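Local structure of EscN (Escherichia coli O127:H6, 2OBL) at residues Lys4-Leu12 with Thr147-Phe155; Tyr172-Leu181 with Phe192-Leu203. The protein belongs to the ATP synthase alpha/beta family, with a P-loop NTPase fold, and is a component of a type III secretion system. The protein carries 1 engineered substitution. All blocks are in the same frame, centred on the assembly; numbering follows the deposited sequence.

Contact 1: Lys4-Leu12 with Thr147-Phe155; sequences KIRVGDALL and TATTIAEYF
Ile5, Val7 and Leu11 converge on Ile151, joining strand 4-7 of a small two-stranded sheet to helix 138-156 of the P-loop NTPase core. Ile151 is met through its CG1 from three directions: Ile5 crosses it at about a right angle, bringing CD1 to 4.0 Å from Ile151 CG1, Val7 slides past in the opposite sense, and Leu11 reaches in tip to tip, its CD1 lying 3.9 Å from Ile151 CG1. The CD1 of Ile5 also meets the methyl of Thr150. It gets there because CG1 sits between the backbone N and carbonyl carbon (chi1 61°). Beyond Val7 the chain turns at Gly8 into a 3-10 turn, and the aromatic pair Tyr154 and Phe155 packs against it. Leu12 CG lies 3.8 Å from Phe155 CZ, while Leu11 CB approaches the ring at its edge. The Tyr154 ring has Gly8 N over one face, a buried amide with no hydrogen-bond partner in the model. In the next shell, strand 34-37 pairs antiparallel with 4-7 by backbone bonds of Ile5 with Arg36 and Val7 with Phe34. Val128 of strand 127-132 touches Leu11, Leu12, Ile151 and Phe155, carrying the apolar layer down to the central sheet. At the Tyr154 ring edge, OH donates to Asp9 OD1 at 2.8 Å, approaching from above the carboxylate plane, 59° out of it.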
ATOM      1  N   LYS A   4      12.431  21.363  10.294  1.00 29.97           N
ATOM      2  CA  LYS A   4      11.051  21.756  10.580  1.00 28.35           C
ATOM      3  C   LYS A   4      10.327  22.053   9.262  1.00 26.97           C
ATOM      4  O   LYS A   4      10.909  22.639   8.354  1.00 27.42           O
ATOM      5  CB  LYS A   4      11.011  23.008  11.457  1.00 28.98           C
ATOM      6  CG  LYS A   4      11.591  22.834  12.858  1.00 29.99           C
ATOM      7  CD  LYS A   4      10.729  21.903  13.697  1.00 30.28           C
ATOM      8  CE  LYS A   4      11.385  21.569  15.039  1.00 30.73           C
ATOM      9  NZ  LYS A   4      11.200  22.658  16.034  1.00 30.79           N
ATOM     10  N   ILE A   5       9.063  21.657   9.155  1.00 24.65           N
ATOM     11  CA  ILE A   5       8.264  22.027   7.985  1.00 22.62           C
ATOM     12  C   ILE A   5       7.043  22.807   8.431  1.00 21.71           C
ATOM     13  O   ILE A   5       6.687  22.786   9.615  1.00 21.09           O
ATOM     14  CB  ILE A   5       7.787  20.798   7.162  1.00 22.62           C
ATOM     15  CG1 ILE A   5       6.890  19.897   8.017  1.00 22.31           C
ATOM     16  CG2 ILE A   5       8.964  20.044   6.568  1.00 22.82           C
ATOM     17  CD1 ILE A   5       6.155  18.833   7.209  1.00 23.07           C
ATOM     18  N   ARG A   6       6.412  23.504   7.489  1.00 20.99           N
ATOM     19  CA  ARG A   6       5.213  24.274   7.795  1.00 20.89           C
ATOM     20  C   ARG A   6       3.999  23.508   7.319  1.00 20.84           C
ATOM     21  O   ARG A   6       3.948  23.032   6.179  1.00 21.20           O
ATOM     22  CB  ARG A   6       5.241  25.660   7.141  1.00 21.96           C
ATOM     23  CG  ARG A   6       6.400  26.538   7.592  1.00 23.86           C
ATOM     24  CD  ARG A   6       6.276  27.949   7.055  1.00 25.73           C
ATOM     25  NE  ARG A   6       5.229  28.703   7.739  1.00 27.61           N
ATOM     26  CZ  ARG A   6       5.265  29.051   9.023  1.00 28.10           C
ATOM     27  NH1 ARG A   6       6.300  28.710   9.784  1.00 28.81           N
ATOM     28  NH2 ARG A   6       4.259  29.740   9.550  1.00 28.69           N
ATOM     29  N   VAL A   7       3.017  23.387   8.199  1.00 19.96           N
ATOM     30  CA  VAL A   7       1.829  22.614   7.888  1.00 19.45           C
ATOM     31  C   VAL A   7       0.561  23.404   8.149  1.00 19.14           C
ATOM     32  O   VAL A   7       0.606  24.479   8.752  1.00 19.33           O
ATOM     33  CB  VAL A   7       1.797  21.284   8.670  1.00 19.81           C
ATOM     34  CG1 VAL A   7       2.945  20.384   8.227  1.00 19.17           C
ATOM     35  CG2 VAL A   7       1.845  21.529  10.187  1.00 19.66           C
ATOM     36  N   GLY A   8      -0.564  22.864   7.689  1.00 19.64           N
ATOM     37  CA  GLY A   8      -1.878  23.465   7.888  1.00 19.76           C
ATOM     38  C   GLY A   8      -2.898  22.805   6.989  1.00 20.65           C
ATOM     39  O   GLY A   8      -2.545  22.024   6.102  1.00 21.29           O
ATOM     40  N   ASP A   9      -4.172  23.121   7.191  1.00 21.49           N
ATOM     41  CA  ASP A   9      -5.206  22.539   6.342  1.00 21.90           C
ATOM     42  C   ASP A   9      -4.991  22.879   4.862  1.00 21.60           C
ATOM     43  O   ASP A   9      -5.399  22.114   3.987  1.00 22.28           O
ATOM     44  CB  ASP A   9      -6.599  22.997   6.775  1.00 22.07           C
ATOM     45  CG  ASP A   9      -7.035  22.407   8.100  1.00 22.64           C
ATOM     46  OD1 ASP A   9      -6.375  21.484   8.628  1.00 23.38           O
ATOM     47  OD2 ASP A   9      -8.067  22.876   8.616  1.00 23.50           O
ATOM     48  N   ALA A  10      -4.344  24.013   4.584  1.00 20.87           N
ATOM     49  CA  ALA A  10      -4.183  24.498   3.209  1.00 20.42           C
ATOM     50  C   ALA A  10      -3.298  23.595   2.354  1.00 20.51           C
ATOM     51  O   ALA A  10      -3.158  23.804   1.139  1.00 19.76           O
ATOM     52  CB  ALA A  10      -3.658  25.953   3.191  1.00 20.93           C
ATOM     53  N   LEU A  11      -2.721  22.576   2.992  1.00 19.92           N
ATOM     54  CA  LEU A  11      -1.901  21.605   2.294  1.00 19.91           C
ATOM     55  C   LEU A  11      -2.752  20.721   1.386  1.00 19.70           C
ATOM     56  O   LEU A  11      -2.251  20.165   0.416  1.00 20.29           O
ATOM     57  CB  LEU A  11      -1.115  20.732   3.285  1.00 19.35           C
ATOM     58  CG  LEU A  11       0.062  21.345   4.045  1.00 18.71           C
ATOM     59  CD1 LEU A  11       0.600  20.375   5.076  1.00 19.44           C
ATOM     60  CD2 LEU A  11       1.172  21.758   3.082  1.00 19.98           C
ATOM     61  N   LEU A  12      -4.036  20.580   1.702  1.00 20.25           N
ATOM     62  CA  LEU A  12      -4.906  19.696   0.923  1.00 20.66           C
ATOM     63  C   LEU A  12      -5.074  20.172  -0.524  1.00 20.86           C
ATOM     64  O   LEU A  12      -5.300  21.371  -0.781  1.00 20.31           O
ATOM     65  CB  LEU A  12      -6.279  19.557   1.574  1.00 21.26           C
ATOM     66  CG  LEU A  12      -6.405  18.738   2.855  1.00 22.60           C
ATOM     67  CD1 LEU A  12      -7.873  18.637   3.240  1.00 22.82           C
ATOM     68  CD2 LEU A  12      -5.797  17.351   2.672  1.00 22.49           C
ATOM     69  N   THR A 147       8.574  14.083   5.743  1.00 12.12           N
ATOM     70  CA  THR A 147       7.600  15.145   5.486  1.00 12.97           C
ATOM     71  C   THR A 147       6.185  14.583   5.357  1.00 13.08           C
ATOM     72  O   THR A 147       5.244  15.056   6.010  1.00 12.80           O
ATOM     73  CB  THR A 147       7.965  15.896   4.202  1.00 13.84           C
ATOM     74  OG1 THR A 147       9.154  16.665   4.438  1.00 13.41           O
ATOM     75  CG2 THR A 147       6.821  16.800   3.745  1.00 13.84           C
ATOM     76  N   ALA A 148       6.044  13.549   4.540  1.00 11.95           N
ATOM     77  CA  ALA A 148       4.759  12.883   4.373  1.00 12.19           C
ATOM     78  C   ALA A 148       4.228  12.357   5.707  1.00 12.13           C
ATOM     79  O   ALA A 148       3.063  12.538   6.037  1.00 11.27           O
ATOM     80  CB  ALA A 148       4.895  11.746   3.362  1.00 13.08           C
ATOM     81  N   THR A 149       5.096  11.719   6.472  1.00 10.65           N
ATOM     82  CA  THR A 149       4.691  11.122   7.738  1.00 11.19           C
ATOM     83  C   THR A 149       4.212  12.209   8.709  1.00 11.48           C
ATOM     84  O   THR A 149       3.184  12.065   9.376  1.00 11.99           O
ATOM     85  CB  THR A 149       5.806  10.237   8.342  1.00 11.01           C
ATOM     86  OG1 THR A 149       6.160   9.205   7.407  1.00 11.47           O
ATOM     87  CG2 THR A 149       5.325   9.563   9.655  1.00 11.55           C
ATOM     88  N   THR A 150       4.952  13.303   8.756  1.00 10.46           N
ATOM     89  CA  THR A 150       4.632  14.431   9.635  1.00 12.44           C
ATOM     90  C   THR A 150       3.296  15.064   9.257  1.00 12.25           C
ATOM     91  O   THR A 150       2.493  15.405  10.116  1.00 12.20           O
ATOM     92  CB  THR A 150       5.761  15.469   9.605  1.00 12.50           C
ATOM     93  OG1 THR A 150       6.949  14.862  10.141  1.00 14.34           O
ATOM     94  CG2 THR A 150       5.398  16.690  10.471  1.00 12.65           C
ATOM     95  N   ILE A 151       3.058  15.216   7.962  1.00 12.50           N
ATOM     96  CA  ILE A 151       1.789  15.755   7.495  1.00 12.61           C
ATOM     97  C   ILE A 151       0.619  14.822   7.850  1.00 12.52           C
ATOM     98  O   ILE A 151      -0.459  15.278   8.258  1.00 11.85           O
ATOM     99  CB  ILE A 151       1.838  16.064   5.987  1.00 13.27           C
ATOM    100  CG1 ILE A 151       2.784  17.249   5.719  1.00 12.37           C
ATOM    101  CG2 ILE A 151       0.440  16.376   5.462  1.00 13.76           C
ATOM    102  CD1 ILE A 151       3.152  17.406   4.248  1.00 13.46           C
ATOM    103  N   ALA A 152       0.832  13.519   7.700  1.00 12.80           N
ATOM    104  CA  ALA A 152      -0.160  12.537   8.110  1.00 11.92           C
ATOM    105  C   ALA A 152      -0.490  12.677   9.590  1.00 12.36           C
ATOM    106  O   ALA A 152      -1.651  12.585   9.973  1.00 12.12           O
ATOM    107  CB  ALA A 152       0.319  11.091   7.791  1.00 11.11           C
ATOM    108  N   GLU A 153       0.532  12.901  10.414  1.00 12.98           N
ATOM    109  CA  GLU A 153       0.326  13.106  11.853  1.00 13.89           C
ATOM    110  C   GLU A 153      -0.483  14.370  12.128  1.00 13.74           C
ATOM    111  O   GLU A 153      -1.354  14.385  13.007  1.00 13.88           O
ATOM    112  CB  GLU A 153       1.667  13.149  12.587  1.00 14.32           C
ATOM    113  CG  GLU A 153       2.389  11.811  12.622  1.00 15.25           C
ATOM    114  CD  GLU A 153       3.835  11.932  13.052  1.00 15.84           C
ATOM    115  OE1 GLU A 153       4.405  13.033  12.928  1.00 16.79           O
ATOM    116  OE2 GLU A 153       4.405  10.916  13.503  1.00 15.48           O
ATOM    117  N   TYR A 154      -0.203  15.427  11.376  1.00 14.08           N
ATOM    118  CA  TYR A 154      -0.953  16.670  11.535  1.00 14.54           C
ATOM    119  C   TYR A 154      -2.442  16.428  11.291  1.00 14.87           C
ATOM    120  O   TYR A 154      -3.280  16.849  12.091  1.00 14.08           O
ATOM    121  CB  TYR A 154      -0.438  17.776  10.611  1.00 14.84           C
ATOM    122  CG  TYR A 154      -1.410  18.934  10.526  1.00 14.87           C
ATOM    123  CD1 TYR A 154      -1.515  19.864  11.563  1.00 15.19           C
ATOM    124  CD2 TYR A 154      -2.248  19.076   9.431  1.00 14.50           C
ATOM    125  CE1 TYR A 154      -2.423  20.899  11.495  1.00 15.15           C
ATOM    126  CE2 TYR A 154      -3.153  20.109   9.354  1.00 15.37           C
ATOM    127  CZ  TYR A 154      -3.240  21.014  10.383  1.00 15.26           C
ATOM    128  OH  TYR A 154      -4.154  22.038  10.276  1.00 15.85           O
ATOM    129  N   PHE A 155      -2.768  15.759  10.185  1.00 14.58           N
ATOM    130  CA  PHE A 155      -4.173  15.465   9.869  1.00 14.79           C
ATOM    131  C   PHE A 155      -4.822  14.445  10.817  1.00 15.53           C
ATOM    132  O   PHE A 155      -5.987  14.608  11.210  1.00 15.51           O
ATOM    133  CB  PHE A 155      -4.346  15.121   8.385  1.00 14.73           C
ATOM    134  CG  PHE A 155      -4.264  16.326   7.493  1.00 14.81           C
ATOM    135  CD1 PHE A 155      -5.287  17.272   7.500  1.00 14.82           C
ATOM    136  CD2 PHE A 155      -3.150  16.560   6.705  1.00 13.89           C
ATOM    137  CE1 PHE A 155      -5.220  18.410   6.696  1.00 15.15           C
ATOM    138  CE2 PHE A 155      -3.070  17.703   5.895  1.00 14.68           C
ATOM    139  CZ  PHE A 155      -4.109  18.629   5.883  1.00 14.71           C
TER

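Contact 2: Tyr172-Leu181 with Phe192-Leu203. With ACT (acetate ion), chain C.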
ATOM      1  N   TYR A 172      13.005   5.621  -1.305  1.00 11.42           N
ATOM      2  CA  TYR A 172      13.335   6.358  -0.098  1.00 11.80           C
ATOM      3  C   TYR A 172      14.658   5.826   0.454  1.00 11.84           C
ATOM      4  O   TYR A 172      15.551   6.600   0.819  1.00 11.83           O
ATOM      5  CB  TYR A 172      12.270   6.196   1.002  1.00 12.77           C
ATOM      6  CG  TYR A 172      12.907   6.383   2.360  1.00 13.07           C
ATOM      7  CD1 TYR A 172      13.164   7.659   2.857  1.00 12.86           C
ATOM      8  CD2 TYR A 172      13.314   5.289   3.125  1.00 11.86           C
ATOM      9  CE1 TYR A 172      13.795   7.841   4.067  1.00 13.38           C
ATOM     10  CE2 TYR A 172      13.941   5.463   4.343  1.00 12.86           C
ATOM     11  CZ  TYR A 172      14.185   6.748   4.807  1.00 13.04           C
ATOM     12  OH  TYR A 172      14.814   6.927   6.015  1.00 13.55           O
ATOM     13  N   ALA A 173      14.763   4.502   0.533  1.00 10.22           N
ATOM     14  CA  ALA A 173      15.953   3.860   1.130  1.00 10.62           C
ATOM     15  C   ALA A 173      17.218   4.112   0.312  1.00 11.38           C
ATOM     16  O   ALA A 173      18.310   4.276   0.868  1.00 10.94           O
ATOM     17  CB  ALA A 173      15.720   2.365   1.319  1.00 10.87           C
ATOM     18  N   ARG A 174      17.080   4.133  -1.010  1.00 11.89           N
ATOM     19  CA  ARG A 174      18.226   4.398  -1.865  1.00 12.40           C
ATOM     20  C   ARG A 174      18.688   5.841  -1.659  1.00 12.43           C
ATOM     21  O   ARG A 174      19.884   6.109  -1.631  1.00 12.74           O
ATOM     22  CB  ARG A 174      17.886   4.148  -3.329  1.00 13.08           C
ATOM     23  CG  ARG A 174      17.697   2.662  -3.643  1.00 13.49           C
ATOM     24  CD  ARG A 174      17.172   2.506  -5.057  1.00 13.80           C
ATOM     25  NE  ARG A 174      16.862   1.114  -5.360  1.00 15.43           N
ATOM     26  CZ  ARG A 174      16.249   0.724  -6.473  1.00 15.99           C
ATOM     27  NH1 ARG A 174      15.892   1.628  -7.383  1.00 16.79           N
ATOM     28  NH2 ARG A 174      16.008  -0.565  -6.686  1.00 14.97           N
ATOM     29  N   ALA A 175      17.743   6.758  -1.507  1.00 12.34           N
ATOM     30  CA  ALA A 175      18.097   8.155  -1.204  1.00 12.42           C
ATOM     31  C   ALA A 175      18.783   8.238   0.167  1.00 12.43           C
ATOM     32  O   ALA A 175      19.823   8.867   0.312  1.00 12.85           O
ATOM     33  CB  ALA A 175      16.850   9.053  -1.246  1.00 12.44           C
ATOM     34  N   ALA A 176      18.192   7.594   1.169  1.00 12.76           N
ATOM     35  CA  ALA A 176      18.752   7.618   2.517  1.00 12.66           C
ATOM     36  C   ALA A 176      20.142   6.968   2.558  1.00 12.69           C
ATOM     37  O   ALA A 176      21.025   7.383   3.351  1.00 12.49           O
ATOM     38  CB  ALA A 176      17.788   6.925   3.491  1.00 13.76           C
ATOM     39  N   ARG A 177      20.340   5.958   1.708  1.00 11.84           N
ATOM     40  CA  ARG A 177      21.647   5.307   1.563  1.00 12.14           C
ATOM     41  C   ARG A 177      22.684   6.338   1.113  1.00 12.54           C
ATOM     42  O   ARG A 177      23.762   6.439   1.694  1.00 10.99           O
ATOM     43  CB  ARG A 177      21.568   4.163   0.534  1.00 12.58           C
ATOM     44  CG  ARG A 177      22.914   3.534   0.138  1.00 12.36           C
ATOM     45  CD  ARG A 177      22.736   2.738  -1.175  1.00 13.54           C
ATOM     46  NE  ARG A 177      22.382   3.637  -2.274  1.00 14.17           N
ATOM     47  CZ  ARG A 177      21.808   3.261  -3.413  1.00 15.74           C
ATOM     48  NH1 ARG A 177      21.533   1.974  -3.634  1.00 15.00           N
ATOM     49  NH2 ARG A 177      21.528   4.183  -4.351  1.00 15.16           N
ATOM     50  N   ASP A 178      22.352   7.070   0.059  1.00 13.22           N
ATOM     51  CA  ASP A 178      23.281   7.990  -0.544  1.00 13.75           C
ATOM     52  C   ASP A 178      23.615   9.114   0.430  1.00 13.21           C
ATOM     53  O   ASP A 178      24.768   9.513   0.527  1.00 13.00           O
ATOM     54  CB  ASP A 178      22.746   8.506  -1.871  1.00 15.52           C
ATOM     55  CG  ASP A 178      22.716   7.418  -2.928  1.00 17.10           C
ATOM     56  OD1 ASP A 178      23.381   6.386  -2.713  1.00 17.74           O
ATOM     57  OD2 ASP A 178      22.052   7.601  -3.963  1.00 18.41           O
ATOM     58  N   VAL A 179      22.620   9.569   1.186  1.00 12.58           N
ATOM     59  CA  VAL A 179      22.846  10.576   2.252  1.00 12.44           C
ATOM     60  C   VAL A 179      23.773  10.030   3.330  1.00 13.64           C
ATOM     61  O   VAL A 179      24.742  10.692   3.728  1.00 13.38           O
ATOM     62  CB  VAL A 179      21.516  11.020   2.901  1.00 12.85           C
ATOM     63  CG1 VAL A 179      21.765  11.955   4.126  1.00 12.74           C
ATOM     64  CG2 VAL A 179      20.635  11.704   1.861  1.00 13.42           C
ATOM     65  N   GLY A 180      23.489   8.813   3.785  1.00 13.04           N
ATOM     66  CA  GLY A 180      24.287   8.172   4.831  1.00 13.26           C
ATOM     67  C   GLY A 180      25.734   7.950   4.422  1.00 13.08           C
ATOM     68  O   GLY A 180      26.655   8.235   5.197  1.00 14.58           O
ATOM     69  N   LEU A 181      25.945   7.455   3.206  1.00 13.15           N
ATOM     70  CA  LEU A 181      27.300   7.176   2.704  1.00 13.47           C
ATOM     71  C   LEU A 181      28.085   8.467   2.562  1.00 14.21           C
ATOM     72  O   LEU A 181      29.289   8.507   2.821  1.00 13.44           O
ATOM     73  CB  LEU A 181      27.252   6.468   1.352  1.00 13.69           C
ATOM     74  CG  LEU A 181      26.616   5.073   1.328  1.00 13.64           C
ATOM     75  CD1 LEU A 181      26.586   4.573  -0.098  1.00 14.57           C
ATOM     76  CD2 LEU A 181      27.358   4.114   2.242  1.00 13.96           C
ATOM     77  N   PHE A 192      23.977  -0.614   1.810  1.00 13.13           N
ATOM     78  CA  PHE A 192      23.275   0.290   2.729  1.00 12.35           C
ATOM     79  C   PHE A 192      24.010   0.510   4.038  1.00 11.77           C
ATOM     80  O   PHE A 192      24.471  -0.447   4.656  1.00 11.76           O
ATOM     81  CB  PHE A 192      21.855  -0.226   3.028  1.00 11.36           C
ATOM     82  CG  PHE A 192      20.950  -0.213   1.826  1.00 11.62           C
ATOM     83  CD1 PHE A 192      20.245   0.938   1.487  1.00 11.25           C
ATOM     84  CD2 PHE A 192      20.832  -1.337   1.020  1.00 11.55           C
ATOM     85  CE1 PHE A 192      19.440   0.984   0.367  1.00 11.69           C
ATOM     86  CE2 PHE A 192      20.018  -1.319  -0.110  1.00 11.23           C
ATOM     87  CZ  PHE A 192      19.318  -0.157  -0.447  1.00 11.04           C
ATOM     88  N   PRO A 193      24.099   1.775   4.480  1.00 11.74           N
ATOM     89  CA  PRO A 193      24.679   2.014   5.805  1.00 12.11           C
ATOM     90  C   PRO A 193      23.677   1.790   6.947  1.00 12.31           C
ATOM     91  O   PRO A 193      22.447   1.754   6.730  1.00  9.90           O
ATOM     92  CB  PRO A 193      25.101   3.478   5.739  1.00 11.69           C
ATOM     93  CG  PRO A 193      24.089   4.115   4.778  1.00 12.75           C
ATOM     94  CD  PRO A 193      23.710   3.024   3.795  1.00 11.92           C
ATOM     95  N   PRO A 194      24.200   1.633   8.168  1.00 13.33           N
ATOM     96  CA  PRO A 194      23.375   1.442   9.350  1.00 13.64           C
ATOM     97  C   PRO A 194      22.196   2.409   9.486  1.00 13.57           C
ATOM     98  O   PRO A 194      21.107   1.971   9.885  1.00 14.03           O
ATOM     99  CB  PRO A 194      24.379   1.611  10.501  1.00 14.99           C
ATOM    100  CG  PRO A 194      25.667   1.114   9.913  1.00 14.60           C
ATOM    101  CD  PRO A 194      25.641   1.605   8.488  1.00 13.64           C
ATOM    102  N   SER A 195      22.387   3.680   9.133  1.00 13.68           N
ATOM    103  CA  SER A 195      21.337   4.701   9.285  1.00 14.59           C
ATOM    104  C   SER A 195      20.021   4.365   8.570  1.00 14.29           C
ATOM    105  O   SER A 195      18.940   4.670   9.068  1.00 13.83           O
ATOM    106  CB  SER A 195      21.819   6.078   8.829  1.00 14.89           C
ATOM    107  OG  SER A 195      22.244   6.079   7.472  1.00 15.62           O
ATOM    108  N   VAL A 196      20.112   3.757   7.393  1.00 14.20           N
ATOM    109  CA  VAL A 196      18.905   3.463   6.633  1.00 14.05           C
ATOM    110  C   VAL A 196      18.102   2.389   7.370  1.00 13.68           C
ATOM    111  O   VAL A 196      16.892   2.514   7.545  1.00 13.61           O
ATOM    112  CB  VAL A 196      19.224   3.005   5.198  1.00 13.85           C
ATOM    113  CG1 VAL A 196      17.926   2.756   4.430  1.00 13.20           C
ATOM    114  CG2 VAL A 196      20.060   4.056   4.473  1.00 13.94           C
ATOM    115  N   PHE A 197      18.786   1.345   7.830  1.00 14.75           N
ATOM    116  CA  PHE A 197      18.096   0.283   8.554  1.00 15.69           C
ATOM    117  C   PHE A 197      17.404   0.792   9.811  1.00 15.94           C
ATOM    118  O   PHE A 197      16.239   0.488  10.044  1.00 17.73           O
ATOM    119  CB  PHE A 197      19.044  -0.864   8.868  1.00 16.36           C
ATOM    120  CG  PHE A 197      19.526  -1.566   7.641  1.00 15.36           C
ATOM    121  CD1 PHE A 197      18.667  -2.363   6.909  1.00 16.57           C
ATOM    122  CD2 PHE A 197      20.825  -1.381   7.192  1.00 14.38           C
ATOM    123  CE1 PHE A 197      19.100  -3.010   5.752  1.00 16.35           C
ATOM    124  CE2 PHE A 197      21.274  -2.025   6.055  1.00 14.32           C
ATOM    125  CZ  PHE A 197      20.406  -2.837   5.324  1.00 15.47           C
ATOM    126  N   SER A 198      18.093   1.606  10.593  1.00 16.11           N
ATOM    127  CA  SER A 198      17.483   2.104  11.817  1.00 16.49           C
ATOM    128  C   SER A 198      16.328   3.075  11.534  1.00 15.55           C
ATOM    129  O   SER A 198      15.435   3.232  12.364  1.00 14.22           O
ATOM    130  CB  SER A 198      18.538   2.690  12.756  1.00 18.06           C
ATOM    131  OG  SER A 198      19.092   3.872  12.228  1.00 20.79           O
ATOM    132  N   SER A 199      16.304   3.681  10.345  1.00 15.01           N
ATOM    133  CA  SER A 199      15.234   4.643  10.020  1.00 15.00           C
ATOM    134  C   SER A 199      13.910   3.939   9.734  1.00 15.27           C
ATOM    135  O   SER A 199      12.833   4.522   9.915  1.00 14.09           O
ATOM    136  CB  SER A 199      15.615   5.533   8.829  1.00 15.04           C
ATOM    137  OG  SER A 199      15.402   4.838   7.594  1.00 15.53           O
ATOM    138  N   LEU A 200      13.983   2.691   9.274  1.00 14.76           N
ATOM    139  CA  LEU A 200      12.770   1.989   8.839  1.00 16.01           C
ATOM    140  C   LEU A 200      11.740   1.808   9.951  1.00 15.70           C
ATOM    141  O   LEU A 200      10.587   2.193   9.785  1.00 16.42           O
ATOM    142  CB  LEU A 200      13.100   0.641   8.175  1.00 15.53           C
ATOM    143  CG  LEU A 200      13.906   0.697   6.879  1.00 16.46           C
ATOM    144  CD1 LEU A 200      14.247  -0.719   6.411  1.00 16.40           C
ATOM    145  CD2 LEU A 200      13.112   1.444   5.801  1.00 16.92           C
ATOM    146  N   PRO A 201      12.136   1.202  11.085  1.00 15.40           N
ATOM    147  CA  PRO A 201      11.111   1.074  12.120  1.00 15.28           C
ATOM    148  C   PRO A 201      10.685   2.418  12.704  1.00 15.59           C
ATOM    149  O   PRO A 201       9.544   2.569  13.140  1.00 16.77           O
ATOM    150  CB  PRO A 201      11.778   0.189  13.180  1.00 15.43           C
ATOM    151  CG  PRO A 201      13.238   0.327  12.947  1.00 15.41           C
ATOM    152  CD  PRO A 201      13.410   0.571  11.475  1.00 15.75           C
ATOM    153  N   LYS A 202      11.581   3.395  12.691  1.00 15.10           N
ATOM    154  CA  LYS A 202      11.241   4.723  13.202  1.00 16.51           C
ATOM    155  C   LYS A 202      10.148   5.368  12.347  1.00 15.85           C
ATOM    156  O   LYS A 202       9.223   5.974  12.871  1.00 13.20           O
ATOM    157  CB  LYS A 202      12.475   5.618  13.246  1.00 18.20           C
ATOM    158  CG  LYS A 202      13.505   5.164  14.266  1.00 20.33           C
ATOM    159  CD  LYS A 202      14.207   6.342  14.885  1.00 22.09           C
ATOM    160  CE  LYS A 202      14.885   5.951  16.179  1.00 23.54           C
ATOM    161  NZ  LYS A 202      15.113   7.152  17.037  1.00 25.00           N
ATOM    162  N   LEU A 203      10.259   5.221  11.031  1.00 14.34           N
ATOM    163  CA  LEU A 203       9.206   5.680  10.125  1.00 14.28           C
ATOM    164  C   LEU A 203       7.906   4.901  10.272  1.00 13.84           C
ATOM    165  O   LEU A 203       6.826   5.480  10.377  1.00 12.94           O
ATOM    166  CB  LEU A 203       9.665   5.573   8.669  1.00 14.99           C
ATOM    167  CG  LEU A 203      10.509   6.724   8.134  1.00 15.99           C
ATOM    168  CD1 LEU A 203      11.195   6.290   6.839  1.00 16.03           C
ATOM    169  CD2 LEU A 203       9.652   7.969   7.890  1.00 15.93           C
TER
HETATM  170  C   ACT C1201      20.140   2.126  -6.879  1.00 41.36           C
HETATM  171  O   ACT C1201      20.530   1.334  -5.992  1.00 41.16           O
HETATM  172  OXT ACT C1201      20.481   3.335  -6.763  1.00 40.55           O
HETATM  173  CH3 ACT C1201      19.307   1.634  -8.029  1.00 40.95           C
HETATM  174  O   HOH W   1      20.723   7.808   6.013  1.00 25.60           O
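Arg177 lays its aliphatic chain over the Phe192 ring and spends its guanidinium on an acetate ion, probably from the crystallisation liquor. Its CD stands over one face toward the rim, and CB comes within 3.6 Å of Phe192 CD1. With the chain bent at chi3 (64°), the guanidinium plane lies 28° from that of the ring. The acetate is gripped by two nearly straight bonds, Arg177 NH1 to O at 2.6 Å and Arg177 NH2 to OXT at 2.8 Å, while Arg177 NE forms a salt bridge with Asp178 OD1. Arg174 covers the acetate methyl with a guanidinium face and pairs with Glu224. Between the helices, Val196 inserts CG2 3.4 Å from Arg177 N and sets CG1 against Ala173 CB. Pro193, at the N-cap, packs CG over Gly180 CA, where the absence of a side chain allows close approach. A water donates to Ala176 O and Ser195 OG; that hydroxyl also bonds Glu185. At the other end Tyr172 OH donates to Ser199 OG at 2.7 Å in the ring plane, and Ser199 OG in turn donates to Val196 O. Leu203 CD1 makes a CH-pi contact over a Tyr172 face, 4.0 Å from the centroid. The two helices run in broadly opposed directions, 136° apart, flanked by helix 138-156 against Tyr172 and by helix 231-239, whose Ile232 touches Ala173, Phe192 and Val196.

Overall arrangement
From the N terminus, contact 1 comes first: strand 4-7 and the turn after it meet helix 138-156, closing a loop of 134 residues that includes a probable P-loop (Walker A) and strands 73-78, 99-105 and 127-132. The chain then runs through strand 161-167 into helix 169-182, and contact 2 closes a far shorter loop of ten residues by returning helix 194-204 against it. The two closures follow in series, neither nesting nor crossing. Their centres are 22 Å apart, yet they touch in a packing contact, Thr149 OG1 lying 3.7 Å from Leu203 CD2. Helix 138-156 thus connects the small N-terminal two-stranded sheet, the central sheet and the helix pair.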